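NADH-dependent FAD reductase (Streptomyces globisporus, PDB 4R82) uses NADH to reduce FAD, supplying the freely diffusing FADH2 needed by a halogenase and a monooxygenase in biosynthesis of the enediyne antibiotic C-1027. Local coordinates at residues A[11-16]-A[23-28]; A[164-169]-A[173-178]. All coordinates share one frame; numbering follows the deposited sequence.

Contact 1: A[11-16]-A[23-28]; sequences PAELVD and LRRVFG. With NAD (nicotinamide-adenine-dinucleotide), chain C; NAD (nicotinamide-adenine-dinucleotide), chain D.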
ATOM      1  N   PRO A  11     -19.856   8.920 -14.541  1.00 52.84           N
ATOM      2  CA  PRO A  11     -19.819   8.051 -15.719  1.00 51.95           C
ATOM      3  C   PRO A  11     -18.557   7.203 -15.727  1.00 44.81           C
ATOM      4  O   PRO A  11     -17.456   7.739 -15.866  1.00 45.62           O
ATOM      5  CB  PRO A  11     -19.784   9.046 -16.877  1.00 55.47           C
ATOM      6  CG  PRO A  11     -19.066  10.239 -16.319  1.00 56.00           C
ATOM      7  CD  PRO A  11     -19.326  10.266 -14.827  1.00 53.03           C
ATOM      8  N   ALA A  12     -18.727   5.894 -15.581  1.00 37.67           N
ATOM      9  CA  ALA A  12     -17.607   4.961 -15.528  1.00 29.65           C
ATOM     10  C   ALA A  12     -16.635   5.159 -16.692  1.00 29.67           C
ATOM     11  O   ALA A  12     -17.047   5.427 -17.822  1.00 35.31           O
ATOM     12  CB  ALA A  12     -18.123   3.531 -15.509  1.00 30.19           C
ATOM     13  N   GLU A  13     -15.346   5.039 -16.401  1.00 22.76           N
ATOM     14  CA  GLU A  13     -14.293   5.146 -17.400  1.00 22.93           C
ATOM     15  C   GLU A  13     -13.654   3.769 -17.547  1.00 21.95           C
ATOM     16  O   GLU A  13     -13.172   3.195 -16.568  1.00 19.80           O
ATOM     17  CB  GLU A  13     -13.244   6.177 -16.955  1.00 28.91           C
ATOM     18  CG  GLU A  13     -11.955   6.191 -17.776  1.00 34.10           C
ATOM     19  CD  GLU A  13     -10.823   6.958 -17.101  1.00 36.39           C
ATOM     20  OE1 GLU A  13     -11.097   7.768 -16.189  1.00 31.29           O
ATOM     21  OE2 GLU A  13      -9.653   6.751 -17.488  1.00 40.54           O
ATOM     22  N   LEU A  14     -13.661   3.225 -18.759  1.00 22.00           N
ATOM     23  CA  LEU A  14     -13.003   1.942 -18.989  1.00 19.54           C
ATOM     24  C   LEU A  14     -11.506   2.173 -19.175  1.00 23.72           C
ATOM     25  O   LEU A  14     -11.093   3.013 -19.983  1.00 27.46           O
ATOM     26  CB  LEU A  14     -13.587   1.249 -20.224  1.00 19.67           C
ATOM     27  CG  LEU A  14     -12.930  -0.067 -20.658  1.00 25.80           C
ATOM     28  CD1 LEU A  14     -13.227  -1.197 -19.679  1.00 26.55           C
ATOM     29  CD2 LEU A  14     -13.368  -0.457 -22.060  1.00 29.27           C
ATOM     30  N   VAL A  15     -10.696   1.416 -18.444  1.00 15.86           N
ATOM     31  CA  VAL A  15      -9.245   1.566 -18.467  1.00 15.21           C
ATOM     32  C   VAL A  15      -8.574   0.522 -19.361  1.00 20.23           C
ATOM     33  O   VAL A  15      -8.785  -0.684 -19.185  1.00 21.82           O
ATOM     34  CB  VAL A  15      -8.669   1.462 -17.036  1.00 15.61           C
ATOM     35  CG1 VAL A  15      -7.142   1.457 -17.051  1.00 20.54           C
ATOM     36  CG2 VAL A  15      -9.200   2.611 -16.175  1.00 18.81           C
ATOM     37  N   ASP A  16      -7.794   1.000 -20.332  1.00 19.94           N
ATOM     38  CA  ASP A  16      -6.901   0.161 -21.134  1.00 18.29           C
ATOM     39  C   ASP A  16      -5.582   0.053 -20.381  1.00 17.09           C
ATOM     40  O   ASP A  16      -4.859   1.040 -20.265  1.00 17.35           O
ATOM     41  CB  ASP A  16      -6.670   0.833 -22.492  1.00 21.16           C
ATOM     42  CG  ASP A  16      -5.601   0.143 -23.338  1.00 29.07           C
ATOM     43  OD1 ASP A  16      -5.129  -0.951 -22.970  1.00 23.65           O
ATOM     44  OD2 ASP A  16      -5.248   0.708 -24.403  1.00 30.77           O
ATOM     45  N   LEU A  23      -3.826   3.962 -16.681  1.00 13.19           N
ATOM     46  CA  LEU A  23      -3.402   3.084 -15.599  1.00 13.00           C
ATOM     47  C   LEU A  23      -3.038   3.903 -14.371  1.00 13.68           C
ATOM     48  O   LEU A  23      -3.348   3.519 -13.235  1.00 13.62           O
ATOM     49  CB  LEU A  23      -2.213   2.233 -16.042  1.00 12.87           C
ATOM     50  CG  LEU A  23      -1.832   1.100 -15.089  1.00 14.78           C
ATOM     51  CD1 LEU A  23      -2.977   0.088 -14.970  1.00 15.26           C
ATOM     52  CD2 LEU A  23      -0.553   0.425 -15.572  1.00 23.06           C
ATOM     53  N   ARG A  24      -2.390   5.040 -14.579  1.00 12.79           N
ATOM     54  CA  ARG A  24      -2.006   5.850 -13.430  1.00 12.30           C
ATOM     55  C   ARG A  24      -3.245   6.453 -12.788  1.00 14.74           C
ATOM     56  O   ARG A  24      -3.269   6.654 -11.583  1.00 16.30           O
ATOM     57  CB  ARG A  24      -0.997   6.931 -13.819  1.00 14.82           C
ATOM     58  CG  ARG A  24       0.422   6.384 -13.930  1.00 14.12           C
ATOM     59  CD  ARG A  24       1.353   7.335 -14.679  1.00 15.13           C
ATOM     60  NE  ARG A  24       1.619   8.561 -13.930  1.00 15.93           N
ATOM     61  CZ  ARG A  24       2.662   9.355 -14.156  1.00 17.21           C
ATOM     62  NH1 ARG A  24       2.827  10.456 -13.433  1.00 16.82           N
ATOM     63  NH2 ARG A  24       3.541   9.050 -15.106  1.00 16.57           N
ATOM     64  N   ARG A  25      -4.272   6.723 -13.587  1.00 12.03           N
ATOM     65  CA  ARG A  25      -5.541   7.202 -13.030  1.00 13.39           C
ATOM     66  C   ARG A  25      -6.142   6.170 -12.092  1.00 17.56           C
ATOM     67  O   ARG A  25      -6.585   6.506 -10.987  1.00 15.57           O
ATOM     68  CB  ARG A  25      -6.559   7.522 -14.117  1.00 15.94           C
ATOM     69  CG  ARG A  25      -6.274   8.784 -14.889  1.00 19.64           C
ATOM     70  CD  ARG A  25      -7.426   9.098 -15.827  1.00 25.35           C
ATOM     71  NE  ARG A  25      -7.104  10.226 -16.684  1.00 39.47           N
ATOM     72  CZ  ARG A  25      -7.341  10.251 -17.991  1.00 47.36           C
ATOM     73  NH1 ARG A  25      -7.905   9.208 -18.581  1.00 44.88           N
ATOM     74  NH2 ARG A  25      -7.016  11.319 -18.706  1.00 52.14           N
ATOM     75  N   VAL A  26      -6.177   4.913 -12.522  1.00 11.83           N
ATOM     76  CA  VAL A  26      -6.782   3.885 -11.666  1.00 11.94           C
ATOM     77  C   VAL A  26      -5.892   3.526 -10.473  1.00 14.08           C
ATOM     78  O   VAL A  26      -6.404   3.248  -9.379  1.00 13.16           O
ATOM     79  CB  VAL A  26      -7.263   2.631 -12.458  1.00 15.17           C
ATOM     80  CG1 VAL A  26      -6.094   1.785 -12.901  1.00 16.40           C
ATOM     81  CG2 VAL A  26      -8.224   1.804 -11.604  1.00 16.29           C
ATOM     82  N   PHE A  27      -4.570   3.552 -10.654  1.00 11.49           N
ATOM     83  CA  PHE A  27      -3.687   3.354  -9.508  1.00  9.75           C
ATOM     84  C   PHE A  27      -3.945   4.433  -8.454  1.00 15.73           C
ATOM     85  O   PHE A  27      -3.902   4.161  -7.238  1.00 12.54           O
ATOM     86  CB  PHE A  27      -2.210   3.387  -9.920  1.00 10.91           C
ATOM     87  CG  PHE A  27      -1.726   2.126 -10.598  1.00 11.63           C
ATOM     88  CD1 PHE A  27      -2.544   1.013 -10.707  1.00 15.59           C
ATOM     89  CD2 PHE A  27      -0.429   2.058 -11.098  1.00 13.61           C
ATOM     90  CE1 PHE A  27      -2.084  -0.147 -11.329  1.00 12.66           C
ATOM     91  CE2 PHE A  27       0.045   0.895 -11.702  1.00 12.68           C
ATOM     92  CZ  PHE A  27      -0.786  -0.204 -11.814  1.00 13.26           C
ATOM     93  N   GLY A  28      -4.246   5.643  -8.921  1.00 13.77           N
ATOM     94  CA  GLY A  28      -4.477   6.771  -8.034  1.00 16.38           C
ATOM     95  C   GLY A  28      -5.780   6.673  -7.267  1.00 13.62           C
ATOM     96  O   GLY A  28      -5.996   7.428  -6.300  1.00 13.32           O
TER
HETATM   97  PA  NAD C 201       0.352  10.446 -10.669  1.00 24.48           P
HETATM   98  O1A NAD C 201       1.870  10.564 -10.558  1.00 33.60           O
HETATM   99  O2A NAD C 201      -0.278  11.770 -10.287  1.00 31.15           O
HETATM  100  O5B NAD C 201      -0.125   9.383  -9.617  1.00 18.02           O
HETATM  101  C5B NAD C 201      -1.174   8.505  -9.812  1.00 15.09           C
HETATM  102  C4B NAD C 201      -0.908   7.105  -9.461  1.00 13.68           C
HETATM  103  O4B NAD C 201      -0.015   6.578 -10.403  1.00 14.96           O
HETATM  104  C3B NAD C 201      -0.264   6.995  -8.143  1.00 18.43           C
HETATM  105  O3B NAD C 201      -0.740   5.843  -7.513  1.00 24.45           O
HETATM  106  C2B NAD C 201       1.150   6.812  -8.448  1.00 14.60           C
HETATM  107  O2B NAD C 201       1.832   6.181  -7.423  1.00 17.34           O
HETATM  108  C1B NAD C 201       1.098   5.998  -9.654  1.00 16.36           C
HETATM  109  N9A NAD C 201       2.307   6.061 -10.487  1.00 13.13           N
HETATM  110  C8A NAD C 201       2.824   7.148 -11.089  1.00 14.67           C
HETATM  111  N7A NAD C 201       3.934   6.821 -11.773  1.00 13.42           N
HETATM  112  C5A NAD C 201       4.134   5.495 -11.601  1.00 13.13           C
HETATM  113  C6A NAD C 201       5.100   4.593 -12.050  1.00 14.09           C
HETATM  114  N6A NAD C 201       6.140   5.019 -12.856  1.00 15.10           N
HETATM  115  N1A NAD C 201       5.000   3.304 -11.696  1.00 14.18           N
HETATM  116  C2A NAD C 201       4.009   2.862 -10.909  1.00 14.83           C
HETATM  117  N3A NAD C 201       3.059   3.698 -10.467  1.00 14.93           N
HETATM  118  C4A NAD C 201       3.101   5.008 -10.790  1.00 12.36           C
HETATM  119  O3  NAD C 201      -0.056  10.090 -12.147  1.00 23.17           O
HETATM  120  PA  NAD D 202       4.158  14.306  -9.948  1.00 68.16           P
HETATM  121  O1A NAD D 202       2.889  14.211 -10.793  1.00 68.47           O
HETATM  122  O2A NAD D 202       5.178  15.192 -10.634  1.00 65.91           O
HETATM  123  O5B NAD D 202       4.793  12.884  -9.741  1.00 33.13           O
HETATM  124  C5B NAD D 202       6.166  12.805  -9.806  1.00 22.91           C
HETATM  125  C4B NAD D 202       6.734  11.554 -10.279  1.00 18.55           C
HETATM  126  O4B NAD D 202       6.440  10.583  -9.341  1.00 15.09           O
HETATM  127  C3B NAD D 202       6.112  11.120 -11.546  1.00 15.33           C
HETATM  128  O3B NAD D 202       7.147  11.050 -12.469  1.00 20.13           O
HETATM  129  C2B NAD D 202       5.596   9.771 -11.295  1.00 10.81           C
HETATM  130  O2B NAD D 202       5.816   8.920 -12.370  1.00 14.32           O
HETATM  131  C1B NAD D 202       6.365   9.363 -10.111  1.00 10.47           C
HETATM  132  N9A NAD D 202       5.776   8.288  -9.298  1.00 12.67           N
HETATM  133  C8A NAD D 202       4.714   8.349  -8.462  1.00 12.49           C
HETATM  134  N7A NAD D 202       4.487   7.135  -7.935  1.00 12.15           N
HETATM  135  C5A NAD D 202       5.433   6.296  -8.435  1.00 13.13           C
HETATM  136  C6A NAD D 202       5.730   4.947  -8.270  1.00 11.97           C
HETATM  137  N6A NAD D 202       4.956   4.168  -7.430  1.00 15.49           N
HETATM  138  N1A NAD D 202       6.772   4.417  -8.940  1.00 14.33           N
HETATM  139  C2A NAD D 202       7.541   5.141  -9.763  1.00 14.31           C
HETATM  140  N3A NAD D 202       7.268   6.445  -9.947  1.00 13.97           N
HETATM  141  C4A NAD D 202       6.246   7.031  -9.289  1.00 12.20           C
HETATM  142  O3  NAD D 202       3.809  14.909  -8.525  1.00 94.13           O

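Contact 2: A[164-169]-A[173-178]; sequences GMLFSG and RRFAPD. With FAD (flavin-adenine dinucleotide), chain K; NAD (nicotinamide-adenine-dinucleotide), chain C; ACT (acetate ion), chain G.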
ATOM      1  N   GLY A 164      -0.690  10.822   9.535  1.00 12.05           N
ATOM      2  CA  GLY A 164      -0.065  10.846   8.218  1.00 11.22           C
ATOM      3  C   GLY A 164      -0.710  11.734   7.156  1.00 12.80           C
ATOM      4  O   GLY A 164      -1.913  12.013   7.197  1.00 13.05           O
HETATM    5  N   MSE A 165       0.101  12.200   6.209  1.00 12.92           N
HETATM    6  CA  MSE A 165      -0.452  12.875   5.042  1.00 13.27           C
HETATM    7  C   MSE A 165      -1.004  11.814   4.105  1.00 10.45           C
HETATM    8  O   MSE A 165      -0.724  10.625   4.278  1.00 12.88           O
HETATM    9  CB  MSE A 165       0.604  13.749   4.355  1.00 18.70           C
HETATM   10  CG  MSE A 165       1.837  13.023   3.878  1.00 15.60           C
HETATM   11 SE   MSE A 165       3.087  14.238   2.948  0.54 16.59          SE
HETATM   12  CE  MSE A 165       1.885  14.932   1.615  1.00 24.93           C
ATOM     13  N   LEU A 166      -1.799  12.245   3.127  1.00 12.45           N
ATOM     14  CA  LEU A 166      -2.453  11.343   2.185  1.00 11.88           C
ATOM     15  C   LEU A 166      -2.099  11.718   0.751  1.00 11.89           C
ATOM     16  O   LEU A 166      -1.797  12.881   0.457  1.00 12.13           O
ATOM     17  CB  LEU A 166      -3.971  11.414   2.355  1.00 11.05           C
ATOM     18  CG  LEU A 166      -4.454  11.039   3.752  1.00 11.41           C
ATOM     19  CD1 LEU A 166      -5.917  11.357   3.927  1.00 11.95           C
ATOM     20  CD2 LEU A 166      -4.205   9.559   3.954  1.00 17.16           C
ATOM     21  N   PHE A 167      -2.146  10.717  -0.126  1.00 11.27           N
ATOM     22  CA  PHE A 167      -1.916  10.879  -1.560  1.00 11.44           C
ATOM     23  C   PHE A 167      -3.018  10.075  -2.247  1.00 12.54           C
ATOM     24  O   PHE A 167      -3.141   8.855  -2.044  1.00 13.22           O
ATOM     25  CB  PHE A 167      -0.535  10.304  -1.903  1.00 11.70           C
ATOM     26  CG  PHE A 167      -0.139  10.428  -3.356  1.00 18.09           C
ATOM     27  CD1 PHE A 167      -0.189  11.647  -4.015  1.00 19.30           C
ATOM     28  CD2 PHE A 167       0.353   9.316  -4.040  1.00 18.67           C
ATOM     29  CE1 PHE A 167       0.203  11.751  -5.344  1.00 21.93           C
ATOM     30  CE2 PHE A 167       0.741   9.419  -5.369  1.00 18.15           C
ATOM     31  CZ  PHE A 167       0.665  10.633  -6.011  1.00 18.95           C
ATOM     32  N   SER A 168      -3.829  10.750  -3.049  1.00 12.66           N
ATOM     33  CA  SER A 168      -4.945  10.079  -3.702  1.00 12.96           C
ATOM     34  C   SER A 168      -5.328  10.871  -4.935  1.00 14.80           C
ATOM     35  O   SER A 168      -5.329  12.102  -4.916  1.00 13.96           O
ATOM     36  CB  SER A 168      -6.132   9.965  -2.735  1.00 18.71           C
ATOM     37  OG  SER A 168      -7.239   9.311  -3.341  1.00 20.19           O
ATOM     38  N   GLY A 169      -5.618  10.173  -6.027  1.00 15.16           N
ATOM     39  CA  GLY A 169      -6.011  10.849  -7.252  1.00 14.81           C
ATOM     40  C   GLY A 169      -4.906  11.742  -7.782  1.00 16.55           C
ATOM     41  O   GLY A 169      -5.173  12.726  -8.489  1.00 21.59           O
ATOM     42  N   ARG A 173      -3.619  15.076   0.023  1.00 14.79           N
ATOM     43  CA  ARG A 173      -4.920  15.302   0.652  1.00 14.75           C
ATOM     44  C   ARG A 173      -4.742  15.236   2.166  1.00 14.47           C
ATOM     45  O   ARG A 173      -3.678  14.862   2.644  1.00 16.33           O
ATOM     46  CB  ARG A 173      -5.921  14.230   0.187  1.00 15.84           C
ATOM     47  CG  ARG A 173      -6.265  14.268  -1.297  1.00 14.28           C
ATOM     48  CD  ARG A 173      -7.083  15.496  -1.657  1.00 15.59           C
ATOM     49  NE  ARG A 173      -8.355  15.544  -0.934  1.00 18.20           N
ATOM     50  CZ  ARG A 173      -9.475  14.960  -1.353  1.00 22.20           C
ATOM     51  NH1 ARG A 173      -9.482  14.289  -2.498  1.00 23.26           N
ATOM     52  NH2 ARG A 173     -10.587  15.047  -0.636  1.00 19.64           N
ATOM     53  N   ARG A 174      -5.792  15.594   2.902  1.00 15.09           N
ATOM     54  CA  ARG A 174      -5.797  15.573   4.366  1.00 17.24           C
ATOM     55  C   ARG A 174      -6.976  14.756   4.894  1.00 14.12           C
ATOM     56  O   ARG A 174      -8.007  14.642   4.222  1.00 17.55           O
ATOM     57  CB  ARG A 174      -5.955  16.997   4.904  1.00 21.88           C
ATOM     58  CG  ARG A 174      -4.679  17.676   5.331  1.00 33.06           C
ATOM     59  CD  ARG A 174      -4.980  19.032   5.976  1.00 40.88           C
ATOM     60  NE  ARG A 174      -3.948  19.392   6.943  1.00 45.18           N
ATOM     61  CZ  ARG A 174      -2.764  19.895   6.609  1.00 44.96           C
ATOM     62  NH1 ARG A 174      -2.464  20.106   5.334  1.00 48.10           N
ATOM     63  NH2 ARG A 174      -1.878  20.187   7.549  1.00 48.49           N
ATOM     64  N   PHE A 175      -6.836  14.230   6.111  1.00 14.94           N
ATOM     65  CA  PHE A 175      -7.954  13.581   6.804  1.00 17.03           C
ATOM     66  C   PHE A 175      -8.957  14.602   7.314  1.00 17.19           C
ATOM     67  O   PHE A 175      -8.581  15.711   7.719  1.00 19.93           O
ATOM     68  CB  PHE A 175      -7.472  12.855   8.067  1.00 13.81           C
ATOM     69  CG  PHE A 175      -6.762  11.535   7.825  1.00 12.79           C
ATOM     70  CD1 PHE A 175      -7.484  10.385   7.518  1.00 13.81           C
ATOM     71  CD2 PHE A 175      -5.392  11.437   8.006  1.00 15.20           C
ATOM     72  CE1 PHE A 175      -6.833   9.165   7.346  1.00 12.74           C
ATOM     73  CE2 PHE A 175      -4.730  10.219   7.831  1.00 20.04           C
ATOM     74  CZ  PHE A 175      -5.454   9.090   7.499  1.00 16.42           C
ATOM     75  N   ALA A 176     -10.231  14.213   7.349  1.00 16.31           N
ATOM     76  CA  ALA A 176     -11.201  14.881   8.199  1.00 17.60           C
ATOM     77  C   ALA A 176     -10.952  14.326   9.596  1.00 19.27           C
ATOM     78  O   ALA A 176     -10.668  13.141   9.739  1.00 19.96           O
ATOM     79  CB  ALA A 176     -12.613  14.555   7.751  1.00 18.60           C
ATOM     80  N   PRO A 177     -11.025  15.179  10.623  1.00 19.24           N
ATOM     81  CA  PRO A 177     -10.864  14.689  11.998  1.00 25.31           C
ATOM     82  C   PRO A 177     -11.850  13.556  12.296  1.00 29.04           C
ATOM     83  O   PRO A 177     -12.962  13.557  11.757  1.00 26.72           O
ATOM     84  CB  PRO A 177     -11.205  15.919  12.842  1.00 26.49           C
ATOM     85  CG  PRO A 177     -10.856  17.079  11.962  1.00 30.60           C
ATOM     86  CD  PRO A 177     -11.218  16.638  10.565  1.00 21.61           C
ATOM     87  N   ASP A 178     -11.452  12.598  13.129  1.00 27.87           N
ATOM     88  CA  ASP A 178     -12.307  11.439  13.388  1.00 31.09           C
ATOM     89  C   ASP A 178     -13.622  11.847  14.043  1.00 36.85           C
ATOM     90  O   ASP A 178     -13.625  12.401  15.145  1.00 39.42           O
ATOM     91  CB  ASP A 178     -11.589  10.413  14.269  1.00 38.75           C
ATOM     92  CG  ASP A 178     -12.237   9.033  14.205  1.00 42.44           C
ATOM     93  OD1 ASP A 178     -13.370   8.913  13.687  1.00 42.86           O
ATOM     94  OD2 ASP A 178     -11.611   8.067  14.680  1.00 42.85           O
TER
HETATM   95  N1  FAD K 209       8.970   6.001  -6.957  1.00 10.22           N
HETATM   96  C2  FAD K 209       9.094   4.701  -6.739  1.00 10.44           C
HETATM   97  O2  FAD K 209      10.082   3.996  -7.413  1.00 12.15           O
HETATM   98  N3  FAD K 209       8.330   4.020  -5.890  1.00  9.36           N
HETATM   99  C4  FAD K 209       7.362   4.660  -5.216  1.00 11.38           C
HETATM  100  O4  FAD K 209       6.562   3.969  -4.326  1.00 10.86           O
HETATM  101  C4X FAD K 209       7.159   6.053  -5.426  1.00  9.03           C
HETATM  102  N5  FAD K 209       6.157   6.703  -4.755  1.00 10.30           N
HETATM  103  C5X FAD K 209       6.008   8.044  -4.951  1.00 10.43           C
HETATM  104  C6  FAD K 209       4.982   8.719  -4.239  1.00 10.21           C
HETATM  105  C7  FAD K 209       4.802  10.088  -4.449  1.00 10.38           C
HETATM  106  C7M FAD K 209       3.693  10.852  -3.690  1.00 11.89           C
HETATM  107  C8  FAD K 209       5.638  10.786  -5.337  1.00 12.04           C
HETATM  108  C8M FAD K 209       5.427  12.274  -5.536  1.00 14.49           C
HETATM  109  C9  FAD K 209       6.655  10.119  -6.038  1.00 10.46           C
HETATM  110  C9A FAD K 209       6.846   8.730  -5.844  1.00 13.59           C
HETATM  111  N10 FAD K 209       7.850   8.068  -6.527  1.00 12.60           N
HETATM  112  C10 FAD K 209       7.996   6.729  -6.313  1.00  9.47           C
HETATM  113  C1' FAD K 209       8.737   8.744  -7.477  1.00 12.60           C
HETATM  114  C2' FAD K 209      10.067   9.157  -6.879  1.00 11.72           C
HETATM  115  O2' FAD K 209       9.825   9.775  -5.624  1.00 12.63           O
HETATM  116  C3' FAD K 209      10.704  10.209  -7.779  1.00 14.22           C
HETATM  117  O3' FAD K 209       9.751  11.220  -8.043  1.00 17.99           O
HETATM  118  C4' FAD K 209      11.076   9.624  -9.106  1.00 19.70           C
HETATM  119  O4' FAD K 209      11.646   8.362  -8.888  1.00 29.21           O
HETATM  120  C5' FAD K 209      12.012  10.563  -9.907  1.00 21.74           C
HETATM  121  O5' FAD K 209      13.357  10.614  -9.401  1.00 32.47           O
HETATM  122  P   FAD K 209      14.212   9.261  -9.035  1.00 49.19           P
HETATM  123  O1P FAD K 209      15.703   9.479  -9.259  1.00 58.91           O
HETATM  124  O2P FAD K 209      13.733   8.136  -9.922  1.00 44.29           O
HETATM  125  O3P FAD K 209      13.978   8.927  -7.582  1.00 50.05           O
HETATM  126  PA  NAD C 201       0.352  10.446 -10.669  1.00 24.48           P
HETATM  127  O1A NAD C 201       1.870  10.564 -10.558  1.00 33.60           O
HETATM  128  O2A NAD C 201      -0.278  11.770 -10.287  1.00 31.15           O
HETATM  129  O5B NAD C 201      -0.125   9.383  -9.617  1.00 18.02           O
HETATM  130  C5B NAD C 201      -1.174   8.505  -9.812  1.00 15.09           C
HETATM  131  C4B NAD C 201      -0.908   7.105  -9.461  1.00 13.68           C
HETATM  132  O4B NAD C 201      -0.015   6.578 -10.403  1.00 14.96           O
HETATM  133  C3B NAD C 201      -0.264   6.995  -8.143  1.00 18.43           C
HETATM  134  O3B NAD C 201      -0.740   5.843  -7.513  1.00 24.45           O
HETATM  135  C2B NAD C 201       1.150   6.812  -8.448  1.00 14.60           C
HETATM  136  O2B NAD C 201       1.832   6.181  -7.423  1.00 17.34           O
HETATM  137  C1B NAD C 201       1.098   5.998  -9.654  1.00 16.36           C
HETATM  138  N9A NAD C 201       2.307   6.061 -10.487  1.00 13.13           N
HETATM  139  C8A NAD C 201       2.824   7.148 -11.089  1.00 14.67           C
HETATM  140  N7A NAD C 201       3.934   6.821 -11.773  1.00 13.42           N
HETATM  141  C5A NAD C 201       4.134   5.495 -11.601  1.00 13.13           C
HETATM  142  C6A NAD C 201       5.100   4.593 -12.050  1.00 14.09           C
HETATM  143  N6A NAD C 201       6.140   5.019 -12.856  1.00 15.10           N
HETATM  144  N1A NAD C 201       5.000   3.304 -11.696  1.00 14.18           N
HETATM  145  C2A NAD C 201       4.009   2.862 -10.909  1.00 14.83           C
HETATM  146  N3A NAD C 201       3.059   3.698 -10.467  1.00 14.93           N
HETATM  147  C4A NAD C 201       3.101   5.008 -10.790  1.00 12.36           C
HETATM  148  O3  NAD C 201      -0.056  10.090 -12.147  1.00 23.17           O
HETATM  149  C   ACT G 205      -9.548  10.885  -4.886  1.00 39.98           C
HETATM  150  O   ACT G 205     -10.491  11.103  -5.687  1.00 37.12           O
HETATM  151  OXT ACT G 205      -8.558  10.279  -5.347  1.00 39.65           O
HETATM  152  CH3 ACT G 205      -9.601  11.315  -3.453  1.00 38.84           C
HETATM  153  O   HOH W   1      -3.914  14.338   6.978  1.00 26.15           O
HETATM  154  O   HOH W   2      -7.588  13.588  -4.598  1.00 19.19           O

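Contact 1: A[11-16]-A[23-28]
V15 lays its two methyls over the flank of helix 20-27: CG2 meets V26 CB at 4.2 Å in an apolar contact, while CG1 rests as near to the backbone N of L23. With CG1 anti to the backbone N (chi1 174°), the branch straddles the helix surface between L23 and V26, and this is the buried part of the contact. Nearer the surface, the extended side chain of E13 crosses that of R25 at about a right angle. R25 NH1 gives a 3.2 Å hydrogen bond to E13 OE2, part of a salt bridge; the bond runs close to the guanidinium plane but approaches from above the carboxylate, and the two planes stand 75° apart. E13 OE2 is also bonded to Q22, and OE1 forms a salt bridge with R158 of the second subunit, so the carboxylate is gripped from both chains. On the strand 13-15, E13, L14 and V15 pair antiparallel with a strand of that subunit. R24 instead reaches the modelled adenosine-phosphate part of the chain C NAD. Bent at chi3 (69°), it donates from NE to O3 at 2.9 Å and from NH1 to O1A at 3.0 Å, while adenine N7A lies above one guanidinium face, offset toward the rim. The cation thus probably offsets charge on the phosphate PA. F27 CD2 sits 3.9 Å from adenine N3A. In this N-terminal arm of the flavin reductase dimer, the strand joins the partner's sheet and the helix lines the NAD pocket.

Contact 2: A[164-169]-A[173-178]
L166 packs tightly on F175: its CD1 stands over the ring centre in a CH-pi contact, 3.9 Å from the centroid and 6° off the normal, and CD2 touches F175 CZ at 3.8 Å. CG of F175 lies beside its backbone N (chi1 -76°), which turns the ring back across the leucine, while G164 O meets the ring edge at CE2. A water bridges G164 O and F175 N beside this packing. The backbones of L166 and R173 form an antiparallel hydrogen-bonded pair, with R173 N to L166 O at 2.9 Å and a longer return bond from L166 N to R173 O. Toward partly exposed S168 and R173 the fit loosens: a second water joins S168 O to R173 NH1, lying at the guanidinium edge. There S168 OG bonds an acetate OXT at 2.6 Å, the ion probably coming from crystallisation. R173 NH1 also forms a salt bridge with E163 of the second subunit, whose own R173 makes a cation-pi contact with F175. F167 turns the other way, and the FAD methyl C7M sits 3.5 Å above the plane of its ring, over the centre. This is a C-terminal beta hairpin, one strand presenting F167 to the flavin and NAD pocket, the other joining the dimer interface.

Overall arrangement
From the N terminus, a short turn after strand 13-15 leads into helix 20-27, which folds back against the strand in contact 1; six residues separate the two segments, three of them helical. The chain then builds the seven-stranded antiparallel sheet before contact 2 closes the tight hairpin turn near the C terminus. The two contacts follow in series, neither nesting nor crossing, with centres about 21 Å apart. They nevertheless meet where their segments 23-28 and 164-169 come together: G28 O lies 2.8 Å from G169 N, a probable hydrogen bond. Both touch the same NAD molecule and both touch the second subunit, so the two chain termini tie the dinucleotide site to the dimer interface.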